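Side-chain contacts in beta-N-acetylglucosaminidase-like protein Glycoside hydrolase family 20 (Flavobacterium johnsoniae, PDB 6YHH), which probably hydrolyses chitin-derived oligosaccharides by releasing terminal beta-linked N-acetylhexosamine units, as a chitobiase of glycoside hydrolase family 20: residues A[454-457]-A[458-461]; A[462-465]-A[466-470]. All coordinates share one frame; numbering follows the deposited sequence.

Interaction 1 of 2, residues A[454-457]-A[458-461]; sequences LATP and ETFD
Thr456 OG1 receives two backbone N-H groups, from Thr459 N at 3.1 Å, with an N-H...O angle of 149°, and more weakly from Glu458 N at 3.2 Å. Its torsion explains the reach: chi1 of 57° sets the hydroxyl between the backbone N and the carbonyl carbon of Thr456, turned over the amides of the turn that follows. The exchange is mutual, for Thr456 N donates to Thr459 OG1 at 3.2 Å, the reciprocity seen in a capping box. Thr456 O in turn accepts from Phe460 N at 2.9 Å, the donor lying almost straight beyond the carbonyl oxygen (C=O...N 171°), and weakly from Thr459 N. Side-chain and carbonyl oxygens together thus satisfy the definition of an ST motif, in the stretch between strand 443-450 of the barrel and helix 460-464. Thr459 OG1, an acceptor toward Thr456 N, acts as donor to a water 2.7 Å away, which donates onward to Leu454 O. Replacing Thr459 by a valine would probably leave Thr456 N without its acceptor and cut the water bridge to Leu454 O, so the turn would be less firmly held. Glu458, bent at chi2, folds back beside the Pro457 ring and brings OE1 to 3.3 Å from Thr456 CB. Ala455 CB packs against Phe460 CA at 4.2 Å, and both side chains also touch Met450 of strand 443-450.

Interaction 2 of 2, residues A[462-465]-A[466-470]; sequences SRVW and PRTAA
Two hydrogen bonds from Thr468 converge on Val464 O: OG1 donates at 2.7 Å, tilted 21° from the carbonyl plane, and backbone N at 2.9 Å. With chi1 of -59° the hydroxyl stands beside its own backbone N, which lets both donors reach one acceptor. A third direct bond runs from Arg467 NH2 to Arg463 O at 2.8 Å; it uses a lone pair in the carbonyl plane, although the oxygen lies 24° out of the guanidinium plane. Water mediates as well, one molecule donating to Arg463 O while accepting from both N and NE of Arg467. Ile414 O and Tyr418 O take further N-H groups of this guanidinium, fixing its orientation.

The apolar part centres on Trp465. Thr468 CB sits over a face of its six-membered ring, 4.0 Å from the centroid, in a CH-pi contact, and Val464 CG1 lies over the same face, 3.3 Å above the ring plane, both offset toward the rim. Ala469 CB adds a looser contact at 4.2 Å from Trp465 CZ3.

The peptide bond between Trp465 and Pro466 is cis, drawing their CA atoms to 2.9 Å, and Pro466 occupies the N-cap position: a cis-proline junction linking helix 460-464 to helix 467-476 in the family 20 catalytic barrel domain.

How the interactions relate
Interactions 1 and 2 adjoin in sequence and share helix 460-464: 454-461 forms the entry into it, 462-470 the exit into helix 467-476. Their centres are about 12 Å apart, and a side-chain hydrogen bond, Ser462 OG with Thr459 O, spans the boundary between them. Both also pack on common neighbours. Met450, on strand 443-450, is touched by Ala455 and Phe460 from interaction 1 and by Arg463 and Val464 from interaction 2, while Leu503 meets Asp461 and Trp465. Interaction 2 is the more buried, six of its seven touching residues against three of seven, and its centre also lies nearer that of the chain, about 5 Å against about 12 Å. Neither lies at Glu317, the predicted proton donor.

Interaction 1 of 2, residues A[454-457]-A[458-461]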
ATOM      1  N   LEU A 454     -15.790  -4.199 -10.003  1.00  7.51           N
ATOM      2  CA  LEU A 454     -15.393  -2.876 -10.288  1.00  7.55           C
ATOM      3  C   LEU A 454     -14.439  -2.260  -9.241  1.00  8.18           C
ATOM      4  O   LEU A 454     -14.449  -1.045  -9.048  1.00  9.24           O
ATOM      5  CB  LEU A 454     -16.620  -1.956 -10.459  1.00  8.02           C
ATOM      6  CG  LEU A 454     -17.667  -2.431 -11.486  1.00  8.15           C
ATOM      7  CD1 LEU A 454     -18.956  -1.543 -11.513  1.00  9.01           C
ATOM      8  CD2 LEU A 454     -17.050  -2.592 -12.909  1.00  9.31           C
ATOM      9  N   ALA A 455     -13.676  -3.103  -8.577  1.00  7.55           N
ATOM     10  CA  ALA A 455     -12.685  -2.649  -7.585  1.00  7.28           C
ATOM     11  C   ALA A 455     -11.407  -3.432  -7.737  1.00  8.06           C
ATOM     12  O   ALA A 455     -11.373  -4.627  -7.517  1.00  8.07           O
ATOM     13  CB  ALA A 455     -13.228  -2.764  -6.210  1.00  8.37           C
ATOM     14  N   THR A 456     -10.340  -2.712  -7.977  1.00  7.63           N
ATOM     15  CA  THR A 456      -8.984  -3.293  -8.037  1.00  7.25           C
ATOM     16  C   THR A 456      -8.399  -3.268  -6.661  1.00  7.58           C
ATOM     17  O   THR A 456      -8.956  -2.657  -5.760  1.00  6.55           O
ATOM     18  CB  THR A 456      -8.114  -2.421  -8.941  1.00  7.48           C
ATOM     19  OG1 THR A 456      -8.136  -1.075  -8.407  1.00  7.12           O
ATOM     20  CG2 THR A 456      -8.657  -2.420 -10.389  1.00  7.98           C
ATOM     21  N   PRO A 457      -7.234  -3.874  -6.491  1.00  8.10           N
ATOM     22  CA  PRO A 457      -6.561  -3.693  -5.174  1.00  8.38           C
ATOM     23  C   PRO A 457      -6.310  -2.257  -4.827  1.00  8.49           C
ATOM     24  O   PRO A 457      -6.236  -1.927  -3.639  1.00  8.37           O
ATOM     25  CB  PRO A 457      -5.219  -4.404  -5.379  1.00  8.81           C
ATOM     26  CG  PRO A 457      -5.588  -5.445  -6.373  1.00  9.63           C
ATOM     27  CD  PRO A 457      -6.551  -4.870  -7.338  1.00  8.94           C
ATOM     28  N   GLU A 458      -6.179  -1.410  -5.843  1.00  7.96           N
ATOM     29  CA  GLU A 458      -5.989   0.041  -5.620  1.00  8.17           C
ATOM     30  C   GLU A 458      -7.215   0.738  -5.115  1.00  7.68           C
ATOM     31  O   GLU A 458      -7.165   1.650  -4.257  1.00  8.79           O
ATOM     32  CB  GLU A 458      -5.407   0.730  -6.871  1.00  9.42           C
ATOM     33  CG  GLU A 458      -4.001   0.177  -7.226  1.00 10.40           C
ATOM     34  CD  GLU A 458      -3.938  -1.148  -7.910  1.00 13.38           C
ATOM     35  OE1 GLU A 458      -4.917  -1.604  -8.529  1.00 10.70           O
ATOM     36  OE2 GLU A 458      -2.889  -1.815  -7.602  1.00 16.19           O
ATOM     37  N   THR A 459      -8.371   0.398  -5.651  1.00  7.31           N
ATOM     38  CA  THR A 459      -9.582   1.105  -5.299  1.00  7.50           C
ATOM     39  C   THR A 459     -10.474   0.382  -4.235  1.00  8.13           C
ATOM     40  O   THR A 459     -11.420   0.990  -3.753  1.00  7.99           O
ATOM     41  CB  THR A 459     -10.513   1.459  -6.487  1.00  7.77           C
ATOM     42  OG1 THR A 459     -10.954   0.262  -7.127  1.00  7.89           O
ATOM     43  CG2 THR A 459      -9.765   2.241  -7.508  1.00  8.41           C
ATOM     44  N   PHE A 460     -10.109  -0.846  -3.883  1.00  7.39           N
ATOM     45  CA  PHE A 460     -10.841  -1.704  -2.937  1.00  7.76           C
ATOM     46  C   PHE A 460     -11.203  -0.957  -1.644  1.00  7.23           C
ATOM     47  O   PHE A 460     -12.383  -0.824  -1.280  1.00  8.01           O
ATOM     48  CB  PHE A 460      -9.995  -2.916  -2.562  1.00  7.34           C
ATOM     49  CG  PHE A 460     -10.730  -3.900  -1.711  1.00  7.40           C
ATOM     50  CD1 PHE A 460     -11.506  -4.874  -2.310  1.00  7.76           C
ATOM     51  CD2 PHE A 460     -10.614  -3.908  -0.329  1.00  7.66           C
ATOM     52  CE1 PHE A 460     -12.244  -5.779  -1.602  1.00  8.21           C
ATOM     53  CE2 PHE A 460     -11.324  -4.805   0.431  1.00  7.42           C
ATOM     54  CZ  PHE A 460     -12.116  -5.787  -0.186  1.00  8.12           C
ATOM     55  N   ASP A 461     -10.201  -0.379  -0.983  1.00  6.89           N
ATOM     56  CA  ASP A 461     -10.466   0.277   0.306  1.00  7.38           C
ATOM     57  C   ASP A 461     -11.404   1.515   0.176  1.00  7.34           C
ATOM     58  O   ASP A 461     -12.258   1.727   1.082  1.00  7.69           O
ATOM     59  CB  ASP A 461      -9.183   0.693   0.993  1.00  7.28           C
ATOM     60  CG  ASP A 461      -8.313  -0.442   1.410  1.00  7.58           C
ATOM     61  OD1 ASP A 461      -8.769  -1.560   1.406  1.00  8.68           O
ATOM     62  OD2 ASP A 461      -7.118  -0.135   1.785  1.00  7.90           O
TER
HETATM   63  O   HOH W   1     -12.863   1.244  -8.842  1.00  7.88           O
HETATM   64  O   HOH W   2      -7.344  -0.543  -1.553  1.00  6.80           O

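Interaction 2 of 2, residues A[462-465]-A[466-470]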
ATOM      1  N   SER A 462     -11.328   2.247  -0.960  1.00  7.62           N
ATOM      2  CA  SER A 462     -12.204   3.375  -1.172  1.00  7.63           C
ATOM      3  C   SER A 462     -13.669   2.967  -1.285  1.00  7.69           C
ATOM      4  O   SER A 462     -14.596   3.796  -1.086  1.00  8.53           O
ATOM      5  CB  SER A 462     -11.825   4.172  -2.426  1.00  8.09           C
ATOM      6  OG  SER A 462     -12.130   3.537  -3.617  1.00  8.85           O
ATOM      7  N   ARG A 463     -13.894   1.755  -1.724  1.00  7.18           N
ATOM      8  CA  ARG A 463     -15.272   1.205  -1.790  1.00  7.29           C
ATOM      9  C   ARG A 463     -15.726   0.690  -0.407  1.00  7.31           C
ATOM     10  O   ARG A 463     -16.876   0.919   0.046  1.00  8.10           O
ATOM     11  CB  ARG A 463     -15.333   0.112  -2.881  1.00  7.79           C
ATOM     12  CG  ARG A 463     -15.611   0.694  -4.275  1.00  7.82           C
ATOM     13  CD  ARG A 463     -14.675   1.783  -4.755  1.00  7.81           C
ATOM     14  NE  ARG A 463     -15.171   2.378  -5.999  1.00  8.14           N
ATOM     15  CZ  ARG A 463     -15.075   3.686  -6.284  1.00  8.31           C
ATOM     16  NH1 ARG A 463     -14.331   4.507  -5.531  1.00  7.20           N
ATOM     17  NH2 ARG A 463     -15.663   4.160  -7.409  1.00  8.01           N
ATOM     18  N   VAL A 464     -14.867  -0.045   0.282  1.00  7.19           N
ATOM     19  CA  VAL A 464     -15.238  -0.655   1.585  1.00  7.31           C
ATOM     20  C   VAL A 464     -15.403   0.380   2.690  1.00  7.52           C
ATOM     21  O   VAL A 464     -16.355   0.283   3.465  1.00  7.61           O
ATOM     22  CB  VAL A 464     -14.240  -1.753   1.986  1.00  7.54           C
ATOM     23  CG1 VAL A 464     -14.602  -2.394   3.310  1.00  8.00           C
ATOM     24  CG2 VAL A 464     -14.259  -2.796   0.895  1.00  7.85           C
ATOM     25  N   TRP A 465     -14.496   1.335   2.755  1.00  7.51           N
ATOM     26  CA  TRP A 465     -14.358   2.303   3.886  1.00  8.39           C
ATOM     27  C   TRP A 465     -14.591   3.691   3.388  1.00  8.35           C
ATOM     28  O   TRP A 465     -14.088   4.062   2.301  1.00  8.76           O
ATOM     29  CB  TRP A 465     -12.954   2.183   4.498  1.00  8.03           C
ATOM     30  CG  TRP A 465     -12.628   0.737   4.885  1.00  7.99           C
ATOM     31  CD1 TRP A 465     -11.789  -0.163   4.219  1.00  8.39           C
ATOM     32  CD2 TRP A 465     -13.186  -0.000   5.993  1.00  8.04           C
ATOM     33  NE1 TRP A 465     -11.841  -1.392   4.854  1.00  8.17           N
ATOM     34  CE2 TRP A 465     -12.681  -1.306   5.943  1.00  8.02           C
ATOM     35  CE3 TRP A 465     -14.144   0.326   7.010  1.00  8.44           C
ATOM     36  CZ2 TRP A 465     -13.071  -2.283   6.834  1.00  8.50           C
ATOM     37  CZ3 TRP A 465     -14.495  -0.643   7.925  1.00  9.01           C
ATOM     38  CH2 TRP A 465     -13.966  -1.971   7.811  1.00  8.74           C
ATOM     39  N   PRO A 466     -15.313   4.543   4.163  1.00  8.25           N
ATOM     40  CA  PRO A 466     -15.723   4.267   5.518  1.00  8.74           C
ATOM     41  C   PRO A 466     -17.121   3.696   5.679  1.00  8.56           C
ATOM     42  O   PRO A 466     -17.584   3.513   6.830  1.00  9.08           O
ATOM     43  CB  PRO A 466     -15.673   5.643   6.174  1.00  9.45           C
ATOM     44  CG  PRO A 466     -16.145   6.535   5.044  1.00  9.53           C
ATOM     45  CD  PRO A 466     -15.517   5.936   3.796  1.00  9.83           C
ATOM     46  N   ARG A 467     -17.831   3.357   4.629  1.00  8.83           N
ATOM     47  CA  ARG A 467     -19.178   2.858   4.785  1.00  8.36           C
ATOM     48  C   ARG A 467     -19.301   1.605   5.630  1.00  8.66           C
ATOM     49  O   ARG A 467     -20.313   1.448   6.367  1.00  9.78           O
ATOM     50  CB  ARG A 467     -19.948   2.703   3.463  1.00  8.69           C
ATOM     51  CG  ARG A 467     -20.214   4.029   2.723  1.00  9.13           C
ATOM     52  CD  ARG A 467     -20.906   3.964   1.360  1.00  9.39           C
ATOM     53  NE  ARG A 467     -19.977   3.256   0.456  1.00  8.40           N
ATOM     54  CZ  ARG A 467     -20.315   2.377  -0.447  1.00  8.04           C
ATOM     55  NH1 ARG A 467     -21.568   2.173  -0.770  1.00  7.98           N
ATOM     56  NH2 ARG A 467     -19.350   1.682  -1.042  1.00  7.89           N
ATOM     57  N   THR A 468     -18.350   0.683   5.547  1.00  7.92           N
ATOM     58  CA  THR A 468     -18.412  -0.516   6.343  1.00  8.17           C
ATOM     59  C   THR A 468     -18.283  -0.232   7.861  1.00  8.22           C
ATOM     60  O   THR A 468     -18.712  -1.027   8.670  1.00  8.97           O
ATOM     61  CB  THR A 468     -17.410  -1.535   5.819  1.00  8.93           C
ATOM     62  OG1 THR A 468     -17.790  -1.762   4.435  1.00  9.60           O
ATOM     63  CG2 THR A 468     -17.443  -2.818   6.616  1.00 10.69           C
ATOM     64  N   ALA A 469     -17.722   0.931   8.194  1.00  8.41           N
ATOM     65  CA  ALA A 469     -17.637   1.354   9.621  1.00  8.52           C
ATOM     66  C   ALA A 469     -19.000   1.668  10.177  1.00  8.69           C
ATOM     67  O   ALA A 469     -19.295   1.309  11.317  1.00  8.92           O
ATOM     68  CB  ALA A 469     -16.618   2.445   9.830  1.00  7.95           C
ATOM     69  N   ALA A 470     -19.884   2.264   9.354  1.00  8.67           N
ATOM     70  CA  ALA A 470     -21.277   2.468   9.741  1.00  9.17           C
ATOM     71  C   ALA A 470     -22.034   1.136   9.868  1.00  9.64           C
ATOM     72  O   ALA A 470     -22.810   0.945  10.773  1.00  9.93           O
ATOM     73  CB  ALA A 470     -21.952   3.434   8.786  1.00 10.07           C
TER
HETATM   74  O   HOH W   3     -17.127   4.605  -0.552  1.00 19.15           O
HETATM   75  O   HOH W   4     -17.159   3.192   1.809  1.00 10.14           O